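PDB 3LKV: ABC transporter substrate-binding protein from Vibrio cholerae, which probably binds a small solute, possibly an amino acid such as the phenylalanine found in its cleft, for uptake by an ABC transporter. Local coordinates for residues A[140-145]-A[169-174]; A[181-186]-A[210-215]; A[190-195]-A[217-222]. All coordinates share one frame; numbering follows the deposited sequence.

Overall arrangement
All three contacts lie in one lobe, which is built on the mixed sheet containing strands 142-147 and 171-176. Contact 1 joins these two strands. Contacts 2 and 3 join helices 183-191 and 209-218, first along their earlier turns and then at their C-terminal ends, where a zinc ion binds; their centres are about 12 Å apart. Contacts 1 and 3, with centres about 11 Å apart, touch directly: Lys141 N meets Asp195 OD2 at 2.9 Å and Ser142 OG meets Lys193 O at 2.9 Å. The Ser142 side chain is about 7 Å from the zinc. Bound phenylalanine lies elsewhere, about 12 Å from the Val145 side chain and about 11 Å from that of Met212.

Contact 1: A[140-145]-A[169-174]; sequences VKSIGV and GIKLVE
Ile170 lays its CG2 methyl against the flank of Ile143, 3.5 Å from CG1, tighter than usual for two carbons, and 3.6 Å from CD1. The two side chains meet at a slant. Ile143 holds CG1 beside its own backbone N (chi1 -66°), which presents CG1 to that methyl, and the extended chi2 carries CD1 past it. Farther along, Leu172 curls CD2 back toward the neighbouring strand, where it lies 3.9 Å from Ile143 CB. Ile143, Val145, Leu172 and Glu174 share one face of the sheet; helix 152-167 packs on Val145, Leu172 and Glu174, and helix 126-136 on Ile143. The pairing closes a beta-alpha-beta crossover, strand 142-147, helix 152-167, strand 171-176, in which the second strand is an outermost strand of the lobe's sheet within this chain. The segment axes are inclined by 25° and the strands pair in parallel. Ile143 bonds through both its backbone groups to residues flanking Leu172: its N donates to Lys171 O at 2.8 Å, with a C=O...N angle of 168°, while its O accepts from Val173 N at 2.7 Å. Lys171 N to Lys141 O and Val145 N to Val173 O extend the same alternation. On the other face, Val173 CG2 rests 3.5 Å from Ser142 OG, a hydroxyl that is itself hydrogen-bonded to Lys193 O.

Contact 2: A[181-186]-A[210-215]; sequences ADVQSA and EGMIVA
Gly211 O accepts one hydrogen bond from within its own helix and is covered from across the contact by Gln184. It accepts from Ala215 N, 3.1 Å from Gly211 O, the regular helical bond one turn on, while the aliphatic stem of Gln184 lies against it, with Gln184 CG 3.4 Å from Gly211 O. Gln184 CB and CD flank the same oxygen, so three successive side-chain carbons border one carbonyl. The extended shape of the glutamine explains this: CG stands opposite the backbone N (chi1 180°) and CD continues nearly straight (chi2 171°), carrying the chain alongside helix 209-218. Its amide then divides between two neighbours. Gln184 OE1 comes within 3.5 Å of Gly211 CA, an approach made possible by the missing side chain at that position, and Gln184 NE2 lies 3.9 Å from Val214 CG1. The geometry supports van der Waals contact here, with no hydrogen bond joining the two segments.

Ala215 points its methyl toward helix 183-191 and sets CB 3.8 Å from Gln184 O and close to Gln184 CG. The more deeply buried part of the interface is apolar: Val183 CG1 meets CB of Met212, present as selenomethionine, at 4.1 Å, the two side chains crossing at an angle. Gln184 CA lies 4.9 Å from Met212 CA and is about as near to Gly211 CA, evidence that the helices approach closely where small residues line one of them. Beneath this helix pair lies the sheet, with Val146 of strand 142-147 touching both Ala186 and Met212, while Thr204 and Val205 of helix 203-207 pack on Val183 and Met212 respectively.

Contact 3: A[190-195]-A[217-222]; sequences IAEKSD and NQAKTP. With ZN (zinc ion), chain E.
Thr221 and the type I turn from Ala191 to Ser194 face each other across a zinc ion, at a place where two helices of the lobe end. Helix 209-218 is closed by a Schellman motif, with Lys220 at positive phi, and the chain then swings Thr221 toward the turn. Thr221 holds OG1 beside its own backbone N (chi1 -64°), which directs the hydroxyl oxygen to the metal at 2.2 Å. The turn supplies two carbonyl oxygens, Ala191 O at 2.3 Å and Ser194 O at 2.1 Å, and two waters bring the count of ligands to five. Ala191 O and Thr221 OG1 are close because they share the metal, which bridges the segments in place of a direct hydrogen bond.

Beside the ion the Ala219 methyl is aimed at that of Ala191, which meets it obliquely, Ala219 CB to Ala191 CB being 3.4 Å, a tight fit for carbons. Glu192 folds over the Ala219 methyl: its chain bends at chi2 (-63°) and brings the carboxylate across Ala219, with OE2 3.2 Å from Ala219 CA. The other oxygen, OE1, accepts from a zinc-bound water, which also donates to Glu192 O. The glutamate thus belongs to the second shell, and its negative charge would be expected to offset part of the metal's.

Toward the sheet, Pro222 turns the CG-CD side of its ring to Asp195 O, with CG 3.4 Å from Asp195 O, while Asp195 OD2 accepts from Lys141 N. The turn is also braced from inside: Ser194 OG donates to Ile190 O at 2.8 Å, approaching from above the carbonyl plane, 41° out of it.

Contact 1: A[140-145]-A[169-174]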
# COMPACT_ATOMS: atom_id res chain seq x y z
N VAL A 140 -18.11 26.02 32.63
CA VAL A 140 -17.90 26.62 31.30
C VAL A 140 -18.89 27.74 31.08
O VAL A 140 -20.07 27.55 31.27
CB VAL A 140 -18.04 25.59 30.16
CG1 VAL A 140 -17.96 26.28 28.78
CG2 VAL A 140 -16.94 24.60 30.27
N LYS A 141 -18.39 28.91 30.71
CA LYS A 141 -19.21 30.02 30.24
C LYS A 141 -18.98 30.30 28.77
O LYS A 141 -19.80 30.92 28.12
CB LYS A 141 -18.93 31.29 31.05
CG LYS A 141 -19.09 31.10 32.58
CD LYS A 141 -20.53 30.59 32.96
CE LYS A 141 -21.06 31.15 34.34
NZ LYS A 141 -20.19 30.75 35.49
N SER A 142 -17.88 29.79 28.24
CA SER A 142 -17.33 30.21 27.00
C SER A 142 -16.74 29.04 26.20
O SER A 142 -15.91 28.27 26.73
CB SER A 142 -16.19 31.15 27.37
OG SER A 142 -16.09 32.07 26.36
N ILE A 143 -17.13 28.90 24.93
CA ILE A 143 -16.53 27.88 24.05
C ILE A 143 -15.88 28.57 22.90
O ILE A 143 -16.52 29.37 22.18
CB ILE A 143 -17.57 26.87 23.58
CG1 ILE A 143 -18.09 26.05 24.75
CG2 ILE A 143 -16.98 25.90 22.52
CD1 ILE A 143 -19.23 25.05 24.36
N GLY A 144 -14.61 28.28 22.72
CA GLY A 144 -13.82 28.81 21.61
C GLY A 144 -13.88 27.84 20.45
O GLY A 144 -13.95 26.61 20.66
N VAL A 145 -13.87 28.36 19.23
CA VAL A 145 -13.88 27.48 18.07
C VAL A 145 -13.20 28.14 16.93
O VAL A 145 -13.34 29.34 16.72
CB VAL A 145 -15.33 27.00 17.70
CG1 VAL A 145 -16.24 28.14 17.47
CG2 VAL A 145 -15.32 26.07 16.46
N GLY A 169 -26.93 28.56 27.17
CA GLY A 169 -26.40 29.78 27.77
C GLY A 169 -24.89 29.96 27.71
O GLY A 169 -24.32 30.63 28.56
N ILE A 170 -24.24 29.40 26.71
CA ILE A 170 -22.79 29.42 26.57
C ILE A 170 -22.42 30.36 25.44
O ILE A 170 -22.96 30.28 24.33
CB ILE A 170 -22.24 27.98 26.29
CG1 ILE A 170 -22.40 27.12 27.55
CG2 ILE A 170 -20.79 27.98 25.85
CD1 ILE A 170 -22.26 25.64 27.25
N LYS A 171 -21.50 31.25 25.72
CA LYS A 171 -20.98 32.19 24.77
C LYS A 171 -19.99 31.45 23.84
O LYS A 171 -19.23 30.60 24.30
CB LYS A 171 -20.28 33.29 25.57
CG LYS A 171 -19.57 34.37 24.76
CD LYS A 171 -18.86 35.42 25.69
CE LYS A 171 -18.47 36.71 24.93
NZ LYS A 171 -17.24 36.60 24.10
N LEU A 172 -20.06 31.74 22.54
CA LEU A 172 -19.12 31.21 21.53
C LEU A 172 -18.09 32.25 21.19
O LEU A 172 -18.45 33.31 20.88
CB LEU A 172 -19.84 30.88 20.21
CG LEU A 172 -20.46 29.52 20.12
CD1 LEU A 172 -20.97 29.27 18.67
CD2 LEU A 172 -19.43 28.47 20.56
N VAL A 173 -16.83 31.91 21.24
CA VAL A 173 -15.78 32.77 20.78
C VAL A 173 -15.17 32.18 19.53
O VAL A 173 -14.60 31.10 19.58
CB VAL A 173 -14.70 32.89 21.84
CG1 VAL A 173 -13.61 33.85 21.34
CG2 VAL A 173 -15.29 33.37 23.17
N GLU A 174 -15.26 32.87 18.41
CA GLU A 174 -14.93 32.31 17.10
C GLU A 174 -13.77 32.96 16.40
O GLU A 174 -13.62 34.17 16.47
CB GLU A 174 -16.11 32.50 16.16
CG GLU A 174 -17.47 32.16 16.74
CD GLU A 174 -18.64 32.41 15.75
OE1 GLU A 174 -18.44 32.59 14.51
OE2 GLU A 174 -19.79 32.41 16.27

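Contact 2: A[181-186]-A[210-215]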
# COMPACT_ATOMS: atom_id res chain seq x y z
N ALA A 181 -2.04 26.56 8.15
CA ALA A 181 -0.97 27.30 8.76
C ALA A 181 -1.47 28.49 9.57
O ALA A 181 -0.71 29.02 10.32
CB ALA A 181 0.09 27.77 7.69
N ASP A 182 -2.72 28.92 9.43
CA ASP A 182 -3.26 29.99 10.27
C ASP A 182 -3.95 29.44 11.53
O ASP A 182 -4.45 30.24 12.33
CB ASP A 182 -4.38 30.79 9.58
CG ASP A 182 -4.03 31.30 8.19
OD1 ASP A 182 -2.89 31.68 7.91
OD2 ASP A 182 -4.98 31.37 7.39
N VAL A 183 -4.07 28.12 11.67
CA VAL A 183 -4.90 27.57 12.76
C VAL A 183 -4.30 27.88 14.13
O VAL A 183 -5.03 28.23 15.07
CB VAL A 183 -5.13 26.06 12.59
CG1 VAL A 183 -5.55 25.41 13.91
CG2 VAL A 183 -6.20 25.85 11.45
N GLN A 184 -2.99 27.80 14.24
CA GLN A 184 -2.36 28.07 15.54
C GLN A 184 -2.55 29.55 16.00
O GLN A 184 -2.96 29.82 17.13
CB GLN A 184 -0.89 27.65 15.52
CG GLN A 184 -0.17 27.90 16.83
CD GLN A 184 1.25 27.28 16.90
OE1 GLN A 184 1.61 26.43 16.14
NE2 GLN A 184 2.01 27.72 17.84
N SER A 185 -2.32 30.49 15.09
CA SER A 185 -2.60 31.90 15.39
C SER A 185 -4.07 32.15 15.76
O SER A 185 -4.33 32.92 16.66
CB SER A 185 -2.34 32.77 14.17
OG SER A 185 -1.02 32.69 13.82
N ALA A 186 -4.99 31.60 14.99
CA ALA A 186 -6.41 31.70 15.31
C ALA A 186 -6.69 31.15 16.72
O ALA A 186 -7.38 31.79 17.49
CB ALA A 186 -7.27 30.96 14.26
N GLU A 210 -2.02 19.73 16.06
CA GLU A 210 -0.85 19.88 16.94
C GLU A 210 -0.59 21.35 17.29
O GLU A 210 -0.32 21.67 18.43
CB GLU A 210 0.41 19.20 16.37
CG GLU A 210 0.17 17.70 16.05
CD GLU A 210 1.39 16.77 16.22
OE1 GLU A 210 2.19 16.98 17.16
OE2 GLU A 210 1.50 15.80 15.42
N GLY A 211 -0.69 22.22 16.29
CA GLY A 211 -0.52 23.64 16.50
C GLY A 211 -1.66 24.23 17.35
O GLY A 211 -1.44 25.11 18.20
N MSE A 212 -2.88 23.73 17.14
CA MSE A 212 -3.98 24.18 17.98
C MSE A 212 -3.68 23.84 19.44
O MSE A 212 -3.91 24.64 20.33
CB MSE A 212 -5.31 23.59 17.55
CG MSE A 212 -6.42 23.77 18.55
SE MSE A 212 -8.16 23.15 17.87
CE MSE A 212 -8.59 24.76 16.77
N ILE A 213 -3.16 22.66 19.67
CA ILE A 213 -2.99 22.18 21.02
C ILE A 213 -1.80 22.89 21.68
O ILE A 213 -1.84 23.17 22.88
CB ILE A 213 -2.92 20.62 21.07
CG1 ILE A 213 -4.36 20.11 20.97
CG2 ILE A 213 -2.25 20.10 22.36
CD1 ILE A 213 -4.53 18.70 20.69
N VAL A 214 -0.81 23.26 20.88
CA VAL A 214 0.32 23.98 21.41
C VAL A 214 -0.18 25.33 21.94
O VAL A 214 0.13 25.68 23.06
CB VAL A 214 1.47 24.17 20.37
CG1 VAL A 214 2.52 25.27 20.85
CG2 VAL A 214 2.19 22.84 20.14
N ALA A 215 -0.96 26.04 21.14
CA ALA A 215 -1.54 27.31 21.55
C ALA A 215 -2.49 27.15 22.77
O ALA A 215 -2.44 27.98 23.69
CB ALA A 215 -2.28 28.02 20.37

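Contact 3: A[190-195]-A[217-222]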
# COMPACT_ATOMS: atom_id res chain seq x y z
N ILE A 190 -7.87 33.31 20.53
CA ILE A 190 -9.11 33.10 21.29
C ILE A 190 -8.99 32.29 22.58
O ILE A 190 -9.96 32.22 23.35
CB ILE A 190 -10.22 32.43 20.41
CG1 ILE A 190 -9.83 30.99 19.99
CG2 ILE A 190 -10.51 33.29 19.21
CD1 ILE A 190 -11.04 30.16 19.40
N ALA A 191 -7.83 31.66 22.80
CA ALA A 191 -7.73 30.66 23.84
C ALA A 191 -7.94 31.28 25.24
O ALA A 191 -8.53 30.66 26.08
CB ALA A 191 -6.40 29.91 23.77
N GLU A 192 -7.52 32.52 25.45
CA GLU A 192 -7.65 33.15 26.77
C GLU A 192 -9.07 33.67 27.04
O GLU A 192 -9.45 33.85 28.21
CB GLU A 192 -6.59 34.26 26.95
CG GLU A 192 -5.07 33.72 26.97
CD GLU A 192 -4.75 32.77 28.14
OE1 GLU A 192 -5.67 32.26 28.86
OE2 GLU A 192 -3.55 32.51 28.36
N LYS A 193 -9.85 33.90 26.00
CA LYS A 193 -11.28 34.25 26.16
C LYS A 193 -12.16 32.99 26.20
O LYS A 193 -13.37 33.10 26.30
CB LYS A 193 -11.78 35.13 25.00
CG LYS A 193 -11.03 36.49 24.75
CD LYS A 193 -10.82 36.71 23.23
CE LYS A 193 -10.93 38.17 22.78
NZ LYS A 193 -9.84 39.07 23.24
N SER A 194 -11.58 31.79 26.16
CA SER A 194 -12.39 30.59 26.10
C SER A 194 -12.14 29.71 27.28
O SER A 194 -11.03 29.61 27.72
CB SER A 194 -12.06 29.82 24.83
OG SER A 194 -12.26 30.65 23.71
N ASP A 195 -13.16 29.07 27.81
CA ASP A 195 -12.91 28.07 28.86
C ASP A 195 -12.49 26.77 28.26
O ASP A 195 -11.87 25.97 28.94
CB ASP A 195 -14.13 27.89 29.77
CG ASP A 195 -14.50 29.18 30.52
OD1 ASP A 195 -13.62 29.70 31.20
OD2 ASP A 195 -15.64 29.69 30.39
N ASN A 217 -2.57 24.71 25.09
CA ASN A 217 -1.74 24.39 26.21
C ASN A 217 -1.02 25.62 26.77
O ASN A 217 -0.91 25.78 27.95
CB ASN A 217 -0.75 23.28 25.88
CG ASN A 217 -1.39 21.92 25.84
OD1 ASN A 217 -2.51 21.73 26.26
ND2 ASN A 217 -0.66 20.96 25.33
N GLN A 218 -0.57 26.49 25.91
CA GLN A 218 0.11 27.69 26.32
C GLN A 218 -0.82 28.64 27.07
O GLN A 218 -0.41 29.27 28.01
CB GLN A 218 0.66 28.35 25.07
CG GLN A 218 1.72 29.39 25.28
CD GLN A 218 2.36 29.81 23.91
OE1 GLN A 218 2.33 29.06 22.88
NE2 GLN A 218 2.96 31.03 23.91
N ALA A 219 -2.09 28.71 26.64
CA ALA A 219 -3.13 29.44 27.38
C ALA A 219 -3.78 28.64 28.53
O ALA A 219 -4.65 29.12 29.21
CB ALA A 219 -4.21 29.97 26.40
N LYS A 220 -3.31 27.42 28.74
CA LYS A 220 -3.84 26.52 29.73
C LYS A 220 -5.33 26.35 29.54
O LYS A 220 -6.08 26.37 30.49
CB LYS A 220 -3.54 27.05 31.14
CG LYS A 220 -2.01 27.26 31.36
CD LYS A 220 -1.67 28.45 32.23
CE LYS A 220 -0.73 28.07 33.38
NZ LYS A 220 0.65 27.78 32.94
N THR A 221 -5.75 26.22 28.29
CA THR A 221 -7.14 26.02 27.95
C THR A 221 -7.29 24.59 27.40
O THR A 221 -6.48 24.18 26.58
CB THR A 221 -7.50 27.03 26.91
OG1 THR A 221 -7.37 28.31 27.54
CG2 THR A 221 -8.93 26.82 26.32
N PRO A 222 -8.26 23.83 27.90
CA PRO A 222 -8.48 22.48 27.40
C PRO A 222 -9.11 22.51 26.02
O PRO A 222 -9.76 23.48 25.71
CB PRO A 222 -9.47 21.91 28.37
CG PRO A 222 -10.10 23.10 29.04
CD PRO A 222 -9.05 24.11 29.11
ZN ZN E . -8.94 29.78 28.18
O HOH W 1 -8.65 31.53 29.90
O HOH W 2 -9.12 28.30 29.95